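Local coordinates for DUF1955 domain-containing protein (Sulfolobus tokodaii, PDB 1WY6) that is of unknown function but folds as an archaeal helical repeat protein, which may serve as a scaffold for binding other molecules, at residues 11-23 and 44-57. Sequence-based numbering, arbitrary orientation.
Sequences LMDAKKFLLDGYI and WFICNLLESIDCRY
F45 swings its ring toward helix 7-19 with CG anti to the backbone N (chi1 -180°), and K15 uses the same first torsion (-177°) to carry its extended chain past L49 to N48. This is near-parallel packing of two helices in a helical repeat array, with segment axes 10.7 Å apart and crossing at -32°. The two residues interlock as knobs into holes. F45 sits among L11, M12, A14 and K15; K15 sits among F45, N48, L49 and S52. L11 CD2 lies over one face of the F45 ring in a CH-pi contact, 4.2 Å from its centroid. K15 CB and M12 CE meet the edge of that ring. M12 CE also touches the edge of the W44 indole at CH2. L18 CD1 packs on L49 CD2 at 3.6 Å, and A14, on the same helix, also touches helix 23-36. At the end of its chain K15 NZ donates to N48 OD1 at 2.7 Å, slightly out of the carbonyl plane. Water 1 donates to N48 O; its approach to K15 NZ is unusually short, and that link is doubtful. Further along, L19 CD2 reaches I53 CA at 3.4 Å. Helix 7-19 ends there in a Schellman motif at G21. Its CA lies over one face of the Y57 ring, 3.5 Å from the centroid, while R56 CB lies over the opposite face. An alanine in place of Y57 removes the ring and would probably open a gap over G21 CA and beside L18 O and L19 O. Beside this turn, water 2 donates to L19 O and accepts from D54 N at 2.9 Å.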
loop_
_atom_site.group_PDB
_atom_site.type_symbol
_atom_site.label_atom_id
_atom_site.label_comp_id
_atom_site.label_asym_id
_atom_site.label_seq_id
_atom_site.Cartn_x
_atom_site.Cartn_y
_atom_site.Cartn_z
ATOM N N LEU A 11 5.404 2.603 -22.099
ATOM C CA LEU A 11 5.030 2.345 -20.711
ATOM C C LEU A 11 4.993 0.843 -20.436
ATOM O O LEU A 11 5.421 0.397 -19.376
ATOM C CB LEU A 11 3.671 2.978 -20.379
ATOM C CG LEU A 11 3.616 4.507 -20.220
ATOM C CD1 LEU A 11 2.191 4.932 -19.905
ATOM C CD2 LEU A 11 4.551 4.972 -19.116
ATOM N N MET A 12 4.486 0.067 -21.389
ATOM C CA MET A 12 4.434 -1.379 -21.225
ATOM C C MET A 12 5.862 -1.905 -21.199
ATOM O O MET A 12 6.158 -2.911 -20.554
ATOM C CB MET A 12 3.663 -2.040 -22.377
ATOM C CG MET A 12 2.157 -1.829 -22.325
ATOM S SD MET A 12 1.441 -2.301 -20.724
ATOM C CE MET A 12 1.235 -0.712 -19.961
ATOM N N ASP A 13 6.748 -1.214 -21.910
ATOM C CA ASP A 13 8.146 -1.610 -21.954
ATOM C C ASP A 13 8.759 -1.358 -20.583
ATOM O O ASP A 13 9.521 -2.179 -20.069
ATOM C CB ASP A 13 8.890 -0.799 -23.010
ATOM C CG ASP A 13 10.335 -1.209 -23.136
ATOM O OD1 ASP A 13 10.595 -2.417 -23.328
ATOM O OD2 ASP A 13 11.211 -0.323 -23.046
ATOM N N ALA A 14 8.417 -0.211 -20.000
ATOM C CA ALA A 14 8.910 0.154 -18.680
ATOM C C ALA A 14 8.342 -0.830 -17.662
ATOM O O ALA A 14 9.057 -1.306 -16.789
ATOM C CB ALA A 14 8.488 1.590 -18.333
ATOM N N LYS A 15 7.057 -1.153 -17.804
ATOM C CA LYS A 15 6.390 -2.075 -16.889
ATOM C C LYS A 15 7.120 -3.414 -16.792
ATOM O O LYS A 15 7.426 -3.872 -15.701
ATOM C CB LYS A 15 4.943 -2.310 -17.326
ATOM C CG LYS A 15 4.150 -3.204 -16.377
ATOM C CD LYS A 15 2.754 -3.492 -16.914
ATOM C CE LYS A 15 1.977 -4.407 -15.966
ATOM N NZ LYS A 15 0.568 -4.634 -16.413
ATOM N N LYS A 16 7.405 -4.035 -17.933
ATOM C CA LYS A 16 8.102 -5.317 -17.933
ATOM C C LYS A 16 9.441 -5.264 -17.188
ATOM O O LYS A 16 9.746 -6.159 -16.402
ATOM C CB LYS A 16 8.312 -5.799 -19.364
ATOM C CG LYS A 16 8.660 -7.275 -19.463
ATOM C CD LYS A 16 8.428 -7.798 -20.875
ATOM C CE LYS A 16 9.138 -6.935 -21.906
ATOM N NZ LYS A 16 8.808 -7.334 -23.302
ATOM N N PHE A 17 10.243 -4.229 -17.437
ATOM C CA PHE A 17 11.523 -4.083 -16.742
ATOM C C PHE A 17 11.269 -4.123 -15.232
ATOM O O PHE A 17 11.876 -4.909 -14.501
ATOM C CB PHE A 17 12.184 -2.737 -17.075
ATOM C CG PHE A 17 12.980 -2.730 -18.354
ATOM C CD1 PHE A 17 13.936 -3.709 -18.607
ATOM C CD2 PHE A 17 12.801 -1.710 -19.289
ATOM C CE1 PHE A 17 14.705 -3.676 -19.778
ATOM C CE2 PHE A 17 13.562 -1.666 -20.463
ATOM C CZ PHE A 17 14.514 -2.649 -20.709
ATOM N N LEU A 18 10.374 -3.250 -14.777
ATOM C CA LEU A 18 10.037 -3.146 -13.357
ATOM C C LEU A 18 9.574 -4.471 -12.763
ATOM O O LEU A 18 10.084 -4.890 -11.729
ATOM C CB LEU A 18 8.968 -2.072 -13.139
ATOM C CG LEU A 18 9.380 -0.660 -13.576
ATOM C CD1 LEU A 18 8.219 0.308 -13.405
ATOM C CD2 LEU A 18 10.583 -0.218 -12.755
ATOM N N LEU A 19 8.609 -5.127 -13.404
ATOM C CA LEU A 19 8.132 -6.418 -12.904
ATOM C C LEU A 19 9.313 -7.391 -12.795
ATOM O O LEU A 19 9.327 -8.255 -11.927
ATOM C CB LEU A 19 7.078 -7.019 -13.842
ATOM C CG LEU A 19 5.722 -6.318 -13.971
ATOM C CD1 LEU A 19 4.923 -6.967 -15.084
ATOM C CD2 LEU A 19 4.969 -6.403 -12.662
ATOM N N ASP A 20 10.298 -7.238 -13.682
ATOM C CA ASP A 20 11.468 -8.116 -13.699
ATOM C C ASP A 20 12.615 -7.693 -12.789
ATOM O O ASP A 20 13.644 -8.362 -12.751
ATOM C CB ASP A 20 12.008 -8.252 -15.122
ATOM C CG ASP A 20 11.066 -9.017 -16.042
ATOM O OD1 ASP A 20 11.347 -9.050 -17.256
ATOM O OD2 ASP A 20 10.058 -9.581 -15.558
ATOM N N GLY A 21 12.458 -6.579 -12.081
ATOM C CA GLY A 21 13.512 -6.138 -11.187
ATOM C C GLY A 21 14.522 -5.188 -11.799
ATOM O O GLY A 21 15.463 -4.774 -11.126
ATOM N N TYR A 22 14.349 -4.864 -13.076
ATOM C CA TYR A 22 15.234 -3.925 -13.765
ATOM C C TYR A 22 14.681 -2.538 -13.436
ATOM O O TYR A 22 14.157 -1.852 -14.310
ATOM C CB TYR A 22 15.169 -4.150 -15.275
ATOM C CG TYR A 22 15.801 -5.436 -15.762
ATOM C CD1 TYR A 22 17.135 -5.464 -16.185
ATOM C CD2 TYR A 22 15.056 -6.614 -15.853
ATOM C CE1 TYR A 22 17.707 -6.624 -16.700
ATOM C CE2 TYR A 22 15.623 -7.785 -16.367
ATOM C CZ TYR A 22 16.948 -7.774 -16.794
ATOM O OH TYR A 22 17.498 -8.896 -17.364
ATOM N N ILE A 23 14.790 -2.139 -12.169
ATOM C CA ILE A 23 14.259 -0.853 -11.710
ATOM C C ILE A 23 14.782 0.407 -12.433
ATOM O O ILE A 23 13.989 1.230 -12.877
ATOM C CB ILE A 23 14.486 -0.674 -10.180
ATOM C CG1 ILE A 23 14.108 -1.959 -9.423
ATOM C CG2 ILE A 23 13.648 0.488 -9.667
ATOM C CD1 ILE A 23 12.634 -2.363 -9.536
ATOM N N TRP A 44 -2.482 6.651 -14.815
ATOM C CA TRP A 44 -3.069 5.315 -14.701
ATOM C C TRP A 44 -2.005 4.222 -14.611
ATOM O O TRP A 44 -2.257 3.148 -14.062
ATOM C CB TRP A 44 -3.930 5.017 -15.935
ATOM C CG TRP A 44 -3.086 4.957 -17.180
ATOM C CD1 TRP A 44 -2.656 6.014 -17.927
ATOM C CD2 TRP A 44 -2.480 3.789 -17.754
ATOM N NE1 TRP A 44 -1.817 5.581 -18.926
ATOM C CE2 TRP A 44 -1.693 4.219 -18.843
ATOM C CE3 TRP A 44 -2.525 2.422 -17.451
ATOM C CZ2 TRP A 44 -0.952 3.327 -19.635
ATOM C CZ3 TRP A 44 -1.787 1.534 -18.240
ATOM C CH2 TRP A 44 -1.013 1.993 -19.317
ATOM N N PHE A 45 -0.830 4.490 -15.181
ATOM C CA PHE A 45 0.249 3.507 -15.201
ATOM C C PHE A 45 0.648 2.952 -13.842
ATOM O O PHE A 45 0.829 1.751 -13.696
ATOM C CB PHE A 45 1.499 4.086 -15.860
ATOM C CG PHE A 45 2.654 3.122 -15.916
ATOM C CD1 PHE A 45 2.665 2.081 -16.839
ATOM C CD2 PHE A 45 3.733 3.258 -15.051
ATOM C CE1 PHE A 45 3.739 1.194 -16.901
ATOM C CE2 PHE A 45 4.804 2.378 -15.109
ATOM C CZ PHE A 45 4.805 1.342 -16.041
ATOM N N ILE A 46 0.801 3.826 -12.855
ATOM C CA ILE A 46 1.216 3.389 -11.527
ATOM C C ILE A 46 0.214 2.423 -10.887
ATOM O O ILE A 46 0.610 1.460 -10.229
ATOM C CB ILE A 46 1.460 4.608 -10.595
ATOM C CG1 ILE A 46 2.328 4.174 -9.410
ATOM C CG2 ILE A 46 0.128 5.210 -10.126
ATOM C CD1 ILE A 46 3.715 3.636 -9.843
ATOM N N CYS A 47 -1.076 2.680 -11.087
ATOM C CA CYS A 47 -2.128 1.821 -10.542
ATOM C C CYS A 47 -2.009 0.449 -11.190
ATOM O O CYS A 47 -2.128 -0.583 -10.532
ATOM C CB CYS A 47 -3.523 2.375 -10.871
ATOM S SG CYS A 47 -3.850 4.108 -10.415
ATOM N N ASN A 48 -1.788 0.465 -12.498
ATOM C CA ASN A 48 -1.660 -0.745 -13.290
ATOM C C ASN A 48 -0.456 -1.561 -12.806
ATOM O O ASN A 48 -0.572 -2.769 -12.579
ATOM C CB ASN A 48 -1.531 -0.352 -14.775
ATOM C CG ASN A 48 -1.572 -1.542 -15.713
ATOM O OD1 ASN A 48 -0.575 -2.230 -15.902
ATOM N ND2 ASN A 48 -2.735 -1.786 -16.312
ATOM N N LEU A 49 0.692 -0.910 -12.631
ATOM C CA LEU A 49 1.882 -1.619 -12.160
ATOM C C LEU A 49 1.650 -2.267 -10.796
ATOM O O LEU A 49 1.909 -3.455 -10.618
ATOM C CB LEU A 49 3.085 -0.673 -12.048
ATOM C CG LEU A 49 4.375 -1.323 -11.523
ATOM C CD1 LEU A 49 4.938 -2.286 -12.561
ATOM C CD2 LEU A 49 5.404 -0.252 -11.192
ATOM N N LEU A 50 1.159 -1.479 -9.843
ATOM C CA LEU A 50 0.920 -1.944 -8.479
ATOM C C LEU A 50 0.021 -3.177 -8.374
ATOM O O LEU A 50 0.105 -3.935 -7.408
ATOM C CB LEU A 50 0.344 -0.796 -7.632
ATOM C CG LEU A 50 1.214 0.465 -7.505
ATOM C CD1 LEU A 50 0.439 1.583 -6.808
ATOM C CD2 LEU A 50 2.481 0.136 -6.740
ATOM N N GLU A 51 -0.831 -3.383 -9.372
ATOM C CA GLU A 51 -1.734 -4.525 -9.379
ATOM C C GLU A 51 -0.991 -5.865 -9.444
ATOM O O GLU A 51 -1.449 -6.871 -8.893
ATOM C CB GLU A 51 -2.693 -4.412 -10.573
ATOM C CG GLU A 51 -3.714 -5.540 -10.668
ATOM C CD GLU A 51 -4.773 -5.450 -9.593
ATOM O OE1 GLU A 51 -5.363 -6.500 -9.245
ATOM O OE2 GLU A 51 -5.023 -4.328 -9.102
ATOM N N SER A 52 0.162 -5.884 -10.102
ATOM C CA SER A 52 0.894 -7.132 -10.243
ATOM C C SER A 52 2.379 -7.122 -9.895
ATOM O O SER A 52 2.996 -8.184 -9.843
ATOM C CB SER A 52 0.720 -7.666 -11.671
ATOM O OG SER A 52 1.170 -6.720 -12.630
ATOM N N ILE A 53 2.964 -5.955 -9.649
ATOM C CA ILE A 53 4.387 -5.941 -9.335
ATOM C C ILE A 53 4.724 -6.727 -8.068
ATOM O O ILE A 53 4.052 -6.614 -7.039
ATOM C CB ILE A 53 4.956 -4.500 -9.207
ATOM C CG1 ILE A 53 6.489 -4.571 -9.143
ATOM C CG2 ILE A 53 4.408 -3.806 -7.947
ATOM C CD1 ILE A 53 7.173 -3.214 -9.230
ATOM N N ASP A 54 5.770 -7.539 -8.171
ATOM C CA ASP A 54 6.244 -8.351 -7.058
ATOM C C ASP A 54 6.539 -7.454 -5.854
ATOM O O ASP A 54 7.138 -6.383 -5.988
ATOM C CB ASP A 54 7.520 -9.098 -7.478
ATOM C CG ASP A 54 7.955 -10.157 -6.459
ATOM O OD1 ASP A 54 8.187 -9.818 -5.275
ATOM O OD2 ASP A 54 8.070 -11.331 -6.855
ATOM N N CYS A 55 6.120 -7.895 -4.672
ATOM C CA CYS A 55 6.352 -7.125 -3.455
ATOM C C CYS A 55 7.836 -6.861 -3.189
ATOM O O CYS A 55 8.191 -5.958 -2.425
ATOM C CB CYS A 55 5.712 -7.835 -2.258
ATOM S SG CYS A 55 3.894 -7.691 -2.249
ATOM N N ARG A 56 8.696 -7.650 -3.818
ATOM C CA ARG A 56 10.139 -7.478 -3.661
ATOM C C ARG A 56 10.606 -6.156 -4.274
ATOM O O ARG A 56 11.645 -5.636 -3.883
ATOM C CB ARG A 56 10.916 -8.592 -4.371
ATOM C CG ARG A 56 10.813 -9.995 -3.805
ATOM C CD ARG A 56 11.644 -10.929 -4.685
ATOM N NE ARG A 56 13.020 -10.445 -4.803
ATOM C CZ ARG A 56 13.872 -10.794 -5.766
ATOM N NH1 ARG A 56 13.504 -11.635 -6.723
ATOM N NH2 ARG A 56 15.104 -10.303 -5.764
ATOM N N TYR A 57 9.842 -5.627 -5.229
ATOM C CA TYR A 57 10.223 -4.393 -5.927
ATOM C C TYR A 57 9.307 -3.186 -5.743
ATOM O O TYR A 57 9.748 -2.041 -5.881
ATOM C CB TYR A 57 10.320 -4.652 -7.440
ATOM C CG TYR A 57 11.076 -5.897 -7.847
ATOM C CD1 TYR A 57 12.329 -6.187 -7.307
ATOM C CD2 TYR A 57 10.547 -6.774 -8.799
ATOM C CE1 TYR A 57 13.043 -7.327 -7.702
ATOM C CE2 TYR A 57 11.249 -7.909 -9.205
ATOM C CZ TYR A 57 12.498 -8.181 -8.649
ATOM O OH TYR A 57 13.185 -9.314 -9.020
HETATM O O HOH W 1 -0.500 -5.097 -14.215
HETATM O O HOH W 2 6.882 -8.469 -10.672
#